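Local atomic coordinates of lactate dehydrogenase (Eimeria maxima, PDB entry 6CT6), a protein that probably catalyses the reversible interconversion of pyruvate and lactate, using NADH as cofactor. Residues Val15-Ile20 with Val36-Val41; Val81-Gly86 with Asn129-Leu134; Val106-Met111 with Asp135-Ala140. All coordinates share one frame; numbering follows the deposited sequence.

Contact 1: residues Val15-Ile20 with Val36-Val41. With NAI (1,4-dihydronicotinamide adenine dinucleotide), chain D.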
loop_
_atom_site.group_PDB
_atom_site.type_symbol
_atom_site.label_atom_id
_atom_site.label_comp_id
_atom_site.label_asym_id
_atom_site.label_seq_id
_atom_site.Cartn_x
_atom_site.Cartn_y
_atom_site.Cartn_z
ATOM N N VAL B 15 -4.277 -13.692 -7.248
ATOM C CA VAL B 15 -4.272 -14.999 -6.598
ATOM C C VAL B 15 -3.233 -14.936 -5.483
ATOM O O VAL B 15 -2.037 -15.124 -5.714
ATOM C CB VAL B 15 -3.988 -16.127 -7.593
ATOM C CG1 VAL B 15 -3.822 -17.463 -6.872
ATOM C CG2 VAL B 15 -5.123 -16.227 -8.596
ATOM N N GLY B 16 -3.707 -14.693 -4.266
ATOM C CA GLY B 16 -2.855 -14.377 -3.138
ATOM C C GLY B 16 -3.177 -12.985 -2.640
ATOM O O GLY B 16 -3.017 -12.010 -3.383
ATOM N N SER B 17 -3.650 -12.873 -1.399
ATOM C CA SER B 17 -4.110 -11.601 -0.853
ATOM C C SER B 17 -3.295 -11.190 0.367
ATOM O O SER B 17 -3.807 -10.521 1.270
ATOM C CB SER B 17 -5.596 -11.665 -0.505
ATOM O OG SER B 17 -6.374 -11.993 -1.644
ATOM N N GLY B 18 -2.025 -11.579 0.407
ATOM C CA GLY B 18 -1.146 -11.169 1.482
ATOM C C GLY B 18 -0.567 -9.786 1.266
ATOM O O GLY B 18 -1.253 -8.882 0.774
ATOM N N MET B 19 0.708 -9.617 1.615
ATOM C CA MET B 19 1.314 -8.289 1.613
ATOM C C MET B 19 1.393 -7.713 0.203
ATOM O O MET B 19 1.030 -6.555 -0.025
ATOM C CB MET B 19 2.702 -8.355 2.249
ATOM C CG MET B 19 2.692 -8.870 3.681
ATOM S SD MET B 19 1.624 -7.905 4.766
ATOM C CE MET B 19 2.538 -6.367 4.844
ATOM N N ILE B 20 1.867 -8.503 -0.760
ATOM C CA ILE B 20 2.018 -7.990 -2.120
ATOM C C ILE B 20 0.666 -7.905 -2.815
ATOM O O ILE B 20 0.383 -6.931 -3.518
ATOM C CB ILE B 20 3.019 -8.854 -2.910
ATOM C CG1 ILE B 20 4.410 -8.760 -2.272
ATOM C CG2 ILE B 20 3.083 -8.402 -4.370
ATOM C CD1 ILE B 20 5.447 -9.702 -2.864
ATOM N N VAL B 36 -11.054 -5.570 -9.388
ATOM C CA VAL B 36 -10.087 -6.483 -8.789
ATOM C C VAL B 36 -10.828 -7.530 -7.971
ATOM O O VAL B 36 -11.806 -7.211 -7.286
ATOM C CB VAL B 36 -9.089 -5.728 -7.885
ATOM C CG1 VAL B 36 -8.113 -6.692 -7.213
ATOM C CG2 VAL B 36 -8.341 -4.667 -8.670
ATOM N N VAL B 37 -10.358 -8.775 -8.029
ATOM C CA VAL B 37 -10.723 -9.789 -7.044
ATOM C C VAL B 37 -9.470 -10.194 -6.281
ATOM O O VAL B 37 -8.468 -10.604 -6.880
ATOM C CB VAL B 37 -11.409 -11.018 -7.671
ATOM C CG1 VAL B 37 -10.516 -11.717 -8.690
ATOM C CG2 VAL B 37 -11.815 -11.987 -6.562
ATOM N N LEU B 38 -9.532 -10.063 -4.961
ATOM C CA LEU B 38 -8.511 -10.581 -4.061
ATOM C C LEU B 38 -8.911 -11.995 -3.662
ATOM O O LEU B 38 -9.859 -12.181 -2.892
ATOM C CB LEU B 38 -8.383 -9.688 -2.832
ATOM C CG LEU B 38 -7.526 -8.432 -2.940
ATOM C CD1 LEU B 38 -7.813 -7.532 -1.755
ATOM C CD2 LEU B 38 -6.055 -8.801 -2.998
ATOM N N PHE B 39 -8.205 -12.990 -4.189
ATOM C CA PHE B 39 -8.486 -14.382 -3.885
ATOM C C PHE B 39 -7.451 -14.924 -2.910
ATOM O O PHE B 39 -6.255 -14.639 -3.032
ATOM C CB PHE B 39 -8.494 -15.241 -5.150
ATOM C CG PHE B 39 -8.499 -16.713 -4.867
ATOM C CD1 PHE B 39 -9.675 -17.370 -4.549
ATOM C CD2 PHE B 39 -7.323 -17.436 -4.903
ATOM C CE1 PHE B 39 -9.676 -18.726 -4.280
ATOM C CE2 PHE B 39 -7.316 -18.792 -4.634
ATOM C CZ PHE B 39 -8.492 -19.436 -4.321
ATOM N N ASP B 40 -7.914 -15.710 -1.943
ATOM C CA ASP B 40 -7.017 -16.300 -0.961
ATOM C C ASP B 40 -7.673 -17.543 -0.378
ATOM O O ASP B 40 -8.875 -17.770 -0.530
ATOM C CB ASP B 40 -6.664 -15.299 0.142
ATOM C CG ASP B 40 -5.322 -15.588 0.778
ATOM O OD1 ASP B 40 -4.358 -14.861 0.468
ATOM O OD2 ASP B 40 -5.227 -16.545 1.581
ATOM N N VAL B 41 -6.854 -18.356 0.287
ATOM C CA VAL B 41 -7.346 -19.553 0.963
ATOM C C VAL B 41 -7.678 -19.295 2.429
ATOM O O VAL B 41 -8.359 -20.121 3.057
ATOM C CB VAL B 41 -6.325 -20.701 0.853
ATOM C CG1 VAL B 41 -6.148 -21.110 -0.598
ATOM C CG2 VAL B 41 -4.980 -20.298 1.459
HETATM P PA NAI D . 2.233 -13.438 2.034
HETATM O O1A NAI D . 2.417 -14.649 2.922
HETATM O O2A NAI D . 1.952 -12.091 2.656
HETATM O O5B NAI D . 1.038 -13.776 1.014
HETATM C C5B NAI D . 0.913 -15.072 0.436
HETATM C C4B NAI D . -0.563 -15.428 0.415
HETATM O O4B NAI D . -0.825 -16.552 -0.428
HETATM C C3B NAI D . -1.083 -15.795 1.802
HETATM O O3B NAI D . -2.101 -14.870 2.188
HETATM C C2B NAI D . -1.638 -17.199 1.651
HETATM O O2B NAI D . -2.817 -17.419 2.427
HETATM C C1B NAI D . -1.928 -17.232 0.163
HETATM N N9A NAI D . -2.118 -18.579 -0.418
HETATM C C8A NAI D . -1.599 -19.763 -0.035
HETATM N N7A NAI D . -2.048 -20.755 -0.853
HETATM C C5A NAI D . -2.868 -20.197 -1.764
HETATM C C6A NAI D . -3.679 -20.645 -2.913
HETATM N N6A NAI D . -3.714 -21.944 -3.276
HETATM N N1A NAI D . -4.387 -19.714 -3.592
HETATM C C2A NAI D . -4.370 -18.410 -3.254
HETATM N N3A NAI D . -3.657 -17.939 -2.222
HETATM C C4A NAI D . -2.907 -18.766 -1.463
HETATM O O3 NAI D . 3.526 -13.322 1.070
HETATM P PN NAI D . 3.930 -12.025 0.192
HETATM O O1N NAI D . 4.777 -11.111 1.044
HETATM O O2N NAI D . 2.694 -11.490 -0.494
HETATM O O5D NAI D . 4.894 -12.701 -0.908
HETATM C C5D NAI D . 4.347 -13.648 -1.819
HETATM C C4D NAI D . 5.426 -14.307 -2.668
HETATM O O4D NAI D . 6.139 -13.338 -3.447
HETATM C C3D NAI D . 6.455 -15.018 -1.803
HETATM O O3D NAI D . 6.745 -16.291 -2.384
HETATM C C2D NAI D . 7.665 -14.115 -1.859
HETATM O O2D NAI D . 8.895 -14.806 -1.640
HETATM C C1D NAI D . 7.538 -13.579 -3.275
HETATM N N1N NAI D . 8.333 -12.388 -3.600
HETATM C C2N NAI D . 8.791 -12.343 -4.852
HETATM C C3N NAI D . 9.542 -11.292 -5.330
HETATM C C7N NAI D . 10.007 -11.363 -6.755
HETATM O O7N NAI D . 9.504 -12.191 -7.500
HETATM N N7N NAI D . 10.962 -10.545 -7.178
HETATM C C4N NAI D . 9.884 -10.118 -4.451
HETATM C C5N NAI D . 9.332 -10.278 -3.109
HETATM C C6N NAI D . 8.577 -11.391 -2.740
#
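Ser-17 and Asp-40 meet just past the end of strand 35-39. Ser-17 N donates to Asp-40 OD1 (2.8 Å, N-H...O angle 158°), which accepts through its anti lone pair, the one turned away from OD2. One residue earlier, Gly-16 N bonds Phe-39 O at 2.8 Å, extending the parallel bridge that pairs Val-15 with Phe-39. That carbonyl receives a second, weak bond from Ser-17 OG, 3.0 Å from Phe-39 O. The hydroxyl lies beside its own backbone N (chi1 -58°), which tucks it against the strand, with Ser-17 OG only 3.3 Å from Leu-38 CB. This polar knot is the tight part. On the sheet face bearing Val-15 and Phe-39, also buried, the contact is ordinary apolar packing: the two side chains run side by side, Val-15 CG1 4.0 Å from Phe-39 CD2 at the phenyl edge. Adenine N1A comes to the edge of the same ring, near its plane, 3.2 Å from Phe-39 CE2. The open side lies at exposed Val-41 and partly exposed Met-19. Met-19 and Ile-20, opening helix 19-31, give their backbone N-H groups to the NADH pyrophosphate. The Asp-40 carboxylate also holds the ribose: OD1 accepts O3B (2.8 Å) and OD2 accepts O2B (2.7 Å), donors that would favour its charged form. A glycine-rich turn leading into a helix whose N-terminal amides hold phosphate, with an acidic residue after the second strand gripping the adenosine ribose, is the signature of the NAD-binding Rossmann beta-alpha-beta unit.

Contact 2: residues Val81-Gly86 with Asn129-Leu134. With NAI (1,4-dihydronicotinamide adenine dinucleotide), chain D.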
loop_
_atom_site.group_PDB
_atom_site.type_symbol
_atom_site.label_atom_id
_atom_site.label_comp_id
_atom_site.label_asym_id
_atom_site.label_seq_id
_atom_site.Cartn_x
_atom_site.Cartn_y
_atom_site.Cartn_z
ATOM N N VAL B 81 -4.010 -12.236 -14.416
ATOM C CA VAL B 81 -3.860 -12.943 -13.148
ATOM C C VAL B 81 -2.446 -12.681 -12.644
ATOM O O VAL B 81 -1.473 -12.918 -13.371
ATOM C CB VAL B 81 -4.116 -14.454 -13.293
ATOM C CG1 VAL B 81 -3.952 -15.162 -11.950
ATOM C CG2 VAL B 81 -5.506 -14.728 -13.862
ATOM N N ILE B 82 -2.333 -12.187 -11.412
ATOM C CA ILE B 82 -1.040 -11.969 -10.765
ATOM C C ILE B 82 -0.984 -12.859 -9.529
ATOM O O ILE B 82 -1.832 -12.745 -8.635
ATOM C CB ILE B 82 -0.813 -10.493 -10.397
ATOM C CG1 ILE B 82 -1.148 -9.577 -11.584
ATOM C CG2 ILE B 82 0.637 -10.287 -9.990
ATOM C CD1 ILE B 82 -1.032 -8.085 -11.280
ATOM N N ILE B 83 0.024 -13.731 -9.469
ATOM C CA ILE B 83 0.089 -14.816 -8.491
ATOM C C ILE B 83 1.113 -14.468 -7.420
ATOM O O ILE B 83 2.301 -14.284 -7.719
ATOM C CB ILE B 83 0.451 -16.156 -9.151
ATOM C CG1 ILE B 83 -0.593 -16.555 -10.191
ATOM C CG2 ILE B 83 0.575 -17.261 -8.097
ATOM C CD1 ILE B 83 -0.106 -17.618 -11.162
ATOM N N THR B 84 0.659 -14.409 -6.169
ATOM C CA THR B 84 1.547 -14.363 -5.015
ATOM C C THR B 84 1.256 -15.494 -4.033
ATOM O O THR B 84 1.746 -15.461 -2.898
ATOM C CB THR B 84 1.440 -13.006 -4.311
ATOM O OG1 THR B 84 0.093 -12.781 -3.882
ATOM C CG2 THR B 84 1.884 -11.870 -5.231
ATOM N N ALA B 85 0.469 -16.487 -4.443
ATOM C CA ALA B 85 0.076 -17.573 -3.555
ATOM C C ALA B 85 1.285 -18.368 -3.078
ATOM O O ALA B 85 2.252 -18.570 -3.817
ATOM C CB ALA B 85 -0.903 -18.503 -4.273
ATOM N N GLY B 86 1.219 -18.831 -1.838
ATOM C CA GLY B 86 2.252 -19.686 -1.292
ATOM C C GLY B 86 2.264 -19.660 0.216
ATOM O O GLY B 86 1.718 -18.763 0.863
ATOM N N ASN B 129 3.568 -14.241 -12.598
ATOM C CA ASN B 129 3.876 -14.895 -11.332
ATOM C C ASN B 129 4.906 -14.094 -10.551
ATOM O O ASN B 129 5.804 -13.478 -11.132
ATOM C CB ASN B 129 4.400 -16.317 -11.526
ATOM C CG ASN B 129 4.661 -17.012 -10.203
ATOM O OD1 ASN B 129 3.729 -17.286 -9.448
ATOM N ND2 ASN B 129 5.930 -17.276 -9.902
ATOM N N ILE B 130 4.771 -14.121 -9.227
ATOM C CA ILE B 130 5.715 -13.463 -8.333
ATOM C C ILE B 130 6.291 -14.486 -7.357
ATOM O O ILE B 130 7.432 -14.347 -6.908
ATOM C CB ILE B 130 5.041 -12.292 -7.590
ATOM C CG1 ILE B 130 4.524 -11.250 -8.590
ATOM C CG2 ILE B 130 6.020 -11.636 -6.622
ATOM C CD1 ILE B 130 3.646 -10.173 -7.968
ATOM N N THR B 131 5.522 -15.530 -7.039
ATOM C CA THR B 131 5.916 -16.480 -5.999
ATOM C C THR B 131 7.300 -17.070 -6.268
ATOM O O THR B 131 7.600 -17.508 -7.383
ATOM C CB THR B 131 4.879 -17.602 -5.901
ATOM O OG1 THR B 131 3.600 -17.048 -5.573
ATOM C CG2 THR B 131 5.272 -18.628 -4.837
ATOM N N ASN B 132 8.136 -17.093 -5.229
ATOM C CA ASN B 132 9.501 -17.631 -5.312
ATOM C C ASN B 132 9.571 -19.143 -5.062
ATOM O O ASN B 132 8.678 -19.704 -4.425
ATOM C CB ASN B 132 10.406 -16.928 -4.298
ATOM C CG ASN B 132 10.976 -15.628 -4.820
ATOM O OD1 ASN B 132 11.329 -15.516 -5.994
ATOM N ND2 ASN B 132 11.074 -14.634 -3.943
ATOM N N PRO B 133 10.633 -19.809 -5.560
ATOM C CA PRO B 133 11.672 -19.306 -6.467
ATOM C C PRO B 133 11.102 -19.000 -7.844
ATOM O O PRO B 133 10.570 -19.874 -8.530
ATOM C CB PRO B 133 12.690 -20.451 -6.524
ATOM C CG PRO B 133 11.942 -21.651 -6.104
ATOM C CD PRO B 133 10.943 -21.171 -5.102
ATOM N N LEU B 134 11.247 -17.735 -8.231
ATOM C CA LEU B 134 10.432 -17.161 -9.296
ATOM C C LEU B 134 10.529 -17.972 -10.583
ATOM O O LEU B 134 9.510 -18.309 -11.198
ATOM C CB LEU B 134 10.870 -15.712 -9.516
ATOM C CG LEU B 134 10.024 -14.744 -10.344
ATOM C CD1 LEU B 134 10.649 -14.567 -11.712
ATOM C CD2 LEU B 134 8.570 -15.187 -10.460
HETATM P PA NAI D . 2.233 -13.438 2.034
HETATM O O1A NAI D . 2.417 -14.649 2.922
HETATM O O2A NAI D . 1.952 -12.091 2.656
HETATM O O5B NAI D . 1.038 -13.776 1.014
HETATM C C5B NAI D . 0.913 -15.072 0.436
HETATM C C4B NAI D . -0.563 -15.428 0.415
HETATM O O4B NAI D . -0.825 -16.552 -0.428
HETATM C C3B NAI D . -1.083 -15.795 1.802
HETATM O O3B NAI D . -2.101 -14.870 2.188
HETATM C C2B NAI D . -1.638 -17.199 1.651
HETATM O O2B NAI D . -2.817 -17.419 2.427
HETATM C C1B NAI D . -1.928 -17.232 0.163
HETATM N N9A NAI D . -2.118 -18.579 -0.418
HETATM C C8A NAI D . -1.599 -19.763 -0.035
HETATM N N7A NAI D . -2.048 -20.755 -0.853
HETATM C C5A NAI D . -2.868 -20.197 -1.764
HETATM C C6A NAI D . -3.679 -20.645 -2.913
HETATM N N6A NAI D . -3.714 -21.944 -3.276
HETATM N N1A NAI D . -4.387 -19.714 -3.592
HETATM C C2A NAI D . -4.370 -18.410 -3.254
HETATM N N3A NAI D . -3.657 -17.939 -2.222
HETATM C C4A NAI D . -2.907 -18.766 -1.463
HETATM O O3 NAI D . 3.526 -13.322 1.070
HETATM P PN NAI D . 3.930 -12.025 0.192
HETATM O O1N NAI D . 4.777 -11.111 1.044
HETATM O O2N NAI D . 2.694 -11.490 -0.494
HETATM O O5D NAI D . 4.894 -12.701 -0.908
HETATM C C5D NAI D . 4.347 -13.648 -1.819
HETATM C C4D NAI D . 5.426 -14.307 -2.668
HETATM O O4D NAI D . 6.139 -13.338 -3.447
HETATM C C3D NAI D . 6.455 -15.018 -1.803
HETATM O O3D NAI D . 6.745 -16.291 -2.384
HETATM C C2D NAI D . 7.665 -14.115 -1.859
HETATM O O2D NAI D . 8.895 -14.806 -1.640
HETATM C C1D NAI D . 7.538 -13.579 -3.275
HETATM N N1N NAI D . 8.333 -12.388 -3.600
HETATM C C2N NAI D . 8.791 -12.343 -4.852
HETATM C C3N NAI D . 9.542 -11.292 -5.330
HETATM C C7N NAI D . 10.007 -11.363 -6.755
HETATM O O7N NAI D . 9.504 -12.191 -7.500
HETATM N N7N NAI D . 10.962 -10.545 -7.178
HETATM C C4N NAI D . 9.884 -10.118 -4.451
HETATM C C5N NAI D . 9.332 -10.278 -3.109
HETATM C C6N NAI D . 8.577 -11.391 -2.740
#
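Asn-129 turns the oxygen of its flat amide onto Ile-83, with Asn-129 OD1 3.4 Å from Ile-83 CG2. The other end of the amide is tied back to its own loop: Asn-129 ND2 donates to Thr-131 O at 3.0 Å, meeting a lone pair in the carbonyl plane, although Thr-131 O sits 20° out of the plane of the Asn-129 amide. The flat rings of NADH are sandwiched. Ile-130 CG2 covers one face of the nicotinamide near C2N (3.4 Å), and Asn-132 ND2 stands over the opposite face, placed there by donating to ribose O2D (3.2 Å) and to oxamate, which brings the loop into the active site; Ala-85 CB packs on one adenine face and Val-41 on the other. Between the strand ends, Ile-130 N bonds Ile-83 O (2.9 Å). Thr-131 OG1 then donates to Ala-85 O at 2.7 Å, pinning the two diverging loops, while Ile-130 CD1 slots against Ile-82 CG2 (3.6 Å) and the methyl of Thr-84. In the Rossmann sheet, strands 80-83 and 126-129 are parallel neighbours: Ile-82 and Ile-130 face helices 19-31 and 244-259, and Ile-83, Asn-129 and Thr-131 lean on Met-111 of helix 104-121.

Contact 3: residues Val106-Met111 with Asp135-Ala140. With NAI (1,4-dihydronicotinamide adenine dinucleotide), chain D.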
loop_
_atom_site.group_PDB
_atom_site.type_symbol
_atom_site.label_atom_id
_atom_site.label_comp_id
_atom_site.label_asym_id
_atom_site.label_seq_id
_atom_site.Cartn_x
_atom_site.Cartn_y
_atom_site.Cartn_z
ATOM N N VAL B 106 6.550 -27.296 -1.064
ATOM C CA VAL B 106 5.170 -26.955 -0.738
ATOM C C VAL B 106 4.566 -26.080 -1.826
ATOM O O VAL B 106 3.462 -26.336 -2.321
ATOM C CB VAL B 106 5.119 -26.258 0.635
ATOM C CG1 VAL B 106 3.683 -25.916 1.015
ATOM C CG2 VAL B 106 5.770 -27.132 1.694
ATOM N N ASN B 107 5.291 -25.038 -2.223
ATOM C CA ASN B 107 4.729 -24.042 -3.121
ATOM C C ASN B 107 4.652 -24.533 -4.561
ATOM O O ASN B 107 3.826 -24.027 -5.326
ATOM C CB ASN B 107 5.547 -22.754 -3.008
ATOM C CG ASN B 107 5.297 -22.031 -1.691
ATOM O OD1 ASN B 107 4.188 -22.075 -1.157
ATOM N ND2 ASN B 107 6.324 -21.385 -1.154
ATOM N N ILE B 108 5.462 -25.524 -4.946
ATOM C CA ILE B 108 5.312 -26.112 -6.274
ATOM C C ILE B 108 3.923 -26.723 -6.424
ATOM O O ILE B 108 3.307 -26.643 -7.492
ATOM C CB ILE B 108 6.422 -27.148 -6.547
ATOM C CG1 ILE B 108 6.389 -27.591 -8.013
ATOM C CG2 ILE B 108 6.298 -28.359 -5.632
ATOM C CD1 ILE B 108 7.179 -26.689 -8.925
ATOM N N LYS B 109 3.402 -27.336 -5.356
ATOM C CA LYS B 109 2.077 -27.944 -5.437
ATOM C C LYS B 109 0.985 -26.884 -5.473
ATOM O O LYS B 109 -0.037 -27.062 -6.145
ATOM C CB LYS B 109 1.859 -28.906 -4.266
ATOM C CG LYS B 109 2.771 -30.123 -4.300
ATOM C CD LYS B 109 2.210 -31.281 -3.486
ATOM C CE LYS B 109 3.161 -32.467 -3.499
ATOM N NZ LYS B 109 3.434 -32.977 -4.872
ATOM N N ILE B 110 1.179 -25.774 -4.758
ATOM C CA ILE B 110 0.222 -24.672 -4.825
ATOM C C ILE B 110 0.190 -24.088 -6.232
ATOM O O ILE B 110 -0.882 -23.805 -6.778
ATOM C CB ILE B 110 0.565 -23.604 -3.769
ATOM C CG1 ILE B 110 0.313 -24.159 -2.366
ATOM C CG2 ILE B 110 -0.250 -22.329 -3.995
ATOM C CD1 ILE B 110 0.853 -23.292 -1.244
ATOM N N MET B 111 1.364 -23.903 -6.841
ATOM C CA MET B 111 1.418 -23.378 -8.203
ATOM C C MET B 111 0.633 -24.250 -9.173
ATOM O O MET B 111 0.067 -23.738 -10.145
ATOM C CB MET B 111 2.872 -23.269 -8.666
ATOM C CG MET B 111 3.693 -22.213 -7.943
ATOM S SD MET B 111 3.058 -20.527 -8.109
ATOM C CE MET B 111 2.037 -20.374 -6.643
ATOM N N ASP B 135 11.747 -18.319 -10.993
ATOM C CA ASP B 135 11.952 -18.805 -12.353
ATOM C C ASP B 135 11.448 -20.230 -12.550
ATOM O O ASP B 135 11.071 -20.594 -13.670
ATOM C CB ASP B 135 13.431 -18.690 -12.716
ATOM C CG ASP B 135 13.940 -17.263 -12.608
ATOM O OD1 ASP B 135 13.768 -16.494 -13.579
ATOM O OD2 ASP B 135 14.493 -16.908 -11.546
ATOM N N VAL B 136 11.421 -21.052 -11.497
ATOM C CA VAL B 136 10.839 -22.386 -11.631
ATOM C C VAL B 136 9.368 -22.433 -11.222
ATOM O O VAL B 136 8.635 -23.316 -11.692
ATOM C CB VAL B 136 11.634 -23.440 -10.836
ATOM C CG1 VAL B 136 13.025 -23.593 -11.431
ATOM C CG2 VAL B 136 11.715 -23.095 -9.354
ATOM N N MET B 137 8.908 -21.509 -10.375
ATOM C CA MET B 137 7.484 -21.470 -10.055
ATOM C C MET B 137 6.659 -21.045 -11.266
ATOM O O MET B 137 5.556 -21.562 -11.482
ATOM C CB MET B 137 7.226 -20.536 -8.871
ATOM C CG MET B 137 7.766 -21.052 -7.540
ATOM S SD MET B 137 7.032 -22.630 -7.044
ATOM C CE MET B 137 8.046 -23.087 -5.642
ATOM N N VAL B 138 7.172 -20.108 -12.071
ATOM C CA VAL B 138 6.435 -19.682 -13.259
ATOM C C VAL B 138 6.255 -20.855 -14.214
ATOM O O VAL B 138 5.196 -21.017 -14.831
ATOM C CB VAL B 138 7.132 -18.483 -13.937
ATOM C CG1 VAL B 138 8.562 -18.820 -14.356
ATOM C CG2 VAL B 138 6.325 -18.004 -15.145
ATOM N N ALA B 139 7.278 -21.704 -14.339
ATOM C CA ALA B 139 7.157 -22.880 -15.197
ATOM C C ALA B 139 6.105 -23.845 -14.665
ATOM O O ALA B 139 5.319 -24.406 -15.438
ATOM C CB ALA B 139 8.510 -23.580 -15.324
ATOM N N ALA B 140 6.075 -24.056 -13.346
ATOM C CA ALA B 140 5.080 -24.948 -12.761
ATOM C C ALA B 140 3.665 -24.484 -13.086
ATOM O O ALA B 140 2.801 -25.297 -13.437
ATOM C CB ALA B 140 5.281 -25.034 -11.249
HETATM P PA NAI D . 2.233 -13.438 2.034
HETATM O O1A NAI D . 2.417 -14.649 2.922
HETATM O O2A NAI D . 1.952 -12.091 2.656
HETATM O O5B NAI D . 1.038 -13.776 1.014
HETATM C C5B NAI D . 0.913 -15.072 0.436
HETATM C C4B NAI D . -0.563 -15.428 0.415
HETATM O O4B NAI D . -0.825 -16.552 -0.428
HETATM C C3B NAI D . -1.083 -15.795 1.802
HETATM O O3B NAI D . -2.101 -14.870 2.188
HETATM C C2B NAI D . -1.638 -17.199 1.651
HETATM O O2B NAI D . -2.817 -17.419 2.427
HETATM C C1B NAI D . -1.928 -17.232 0.163
HETATM N N9A NAI D . -2.118 -18.579 -0.418
HETATM C C8A NAI D . -1.599 -19.763 -0.035
HETATM N N7A NAI D . -2.048 -20.755 -0.853
HETATM C C5A NAI D . -2.868 -20.197 -1.764
HETATM C C6A NAI D . -3.679 -20.645 -2.913
HETATM N N6A NAI D . -3.714 -21.944 -3.276
HETATM N N1A NAI D . -4.387 -19.714 -3.592
HETATM C C2A NAI D . -4.370 -18.410 -3.254
HETATM N N3A NAI D . -3.657 -17.939 -2.222
HETATM C C4A NAI D . -2.907 -18.766 -1.463
HETATM O O3 NAI D . 3.526 -13.322 1.070
HETATM P PN NAI D . 3.930 -12.025 0.192
HETATM O O1N NAI D . 4.777 -11.111 1.044
HETATM O O2N NAI D . 2.694 -11.490 -0.494
HETATM O O5D NAI D . 4.894 -12.701 -0.908
HETATM C C5D NAI D . 4.347 -13.648 -1.819
HETATM C C4D NAI D . 5.426 -14.307 -2.668
HETATM O O4D NAI D . 6.139 -13.338 -3.447
HETATM C C3D NAI D . 6.455 -15.018 -1.803
HETATM O O3D NAI D . 6.745 -16.291 -2.384
HETATM C C2D NAI D . 7.665 -14.115 -1.859
HETATM O O2D NAI D . 8.895 -14.806 -1.640
HETATM C C1D NAI D . 7.538 -13.579 -3.275
HETATM N N1N NAI D . 8.333 -12.388 -3.600
HETATM C C2N NAI D . 8.791 -12.343 -4.852
HETATM C C3N NAI D . 9.542 -11.292 -5.330
HETATM C C7N NAI D . 10.007 -11.363 -6.755
HETATM O O7N NAI D . 9.504 -12.191 -7.500
HETATM N N7N NAI D . 10.962 -10.545 -7.178
HETATM C C4N NAI D . 9.884 -10.118 -4.451
HETATM C C5N NAI D . 9.332 -10.278 -3.109
HETATM C C6N NAI D . 8.577 -11.391 -2.740
#
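Met-137 and Met-111 bring the two helices together, and sulfur makes the first kind of contact. Their side chains cross at about a right angle, with Met-111 CG 3.5 Å from Met-137 SD. Past the sulfur, the terminal methyl of Met-137 lands on the neighbouring helix: Met-137 CE is 3.6 Å from Asn-107 CB and equally close to the backbone N of Ile-108. The Met-137 chain bends at chi2 and then runs out straight (chi3 171°), and that extended last bond is what carries the methyl across the gap.

The second kind is aliphatic packing one helical turn further along, around the small side chain of Ala-140. Ile-108 holds CG1 anti to its backbone N (chi1 -171°), and the bend at chi2 then brings the tip of that branch onto the other helix, where Ile-108 CD1 presses on Ala-140 CB at 3.4 Å, closer than usual carbon contact. Met-111 CB touches the same methyl, 3.9 Å from Ala-140 CB. The axes of the two segments approach to 9.0 Å at an angle of 35°.

Polar groups are engaged elsewhere: Asn-107 OD1 accepts the backbone N of Ile-87. Toward the cofactor, Ile-110 CG2 lies 3.6 Å from adenine N6A of NADH, whereas Ile-108 and Val-136 lean on Ile-323 of helix 303-328.

Helix 104-121 leads into strand 126-129, and helix 134-145 follows that strand. Two such neighbouring helices, running in the same general direction on one side of the sheet, are typical of the second half of a Rossmann fold.

From the N terminus, contact 1 closes first: strand 11-15 runs through helix 19-31 and returns as strand 35-39, a beta-alpha-beta unit. Contact 2 opens only afterwards, at strand 80-83, yet it is sewn to contact 1 because Val-15 pairs its backbone with Ile-82 and Thr-84, setting the strands of both in one sheet. Before contact 2 closes at 129-134, the chain passes through 106-111 and so opens contact 3, which closes straight after it at 135-140; the two cross. Met-111 and Met-137 of contact 3 pack against the loops of contact 2, joining helices to sheet, and all three contacts border NADH.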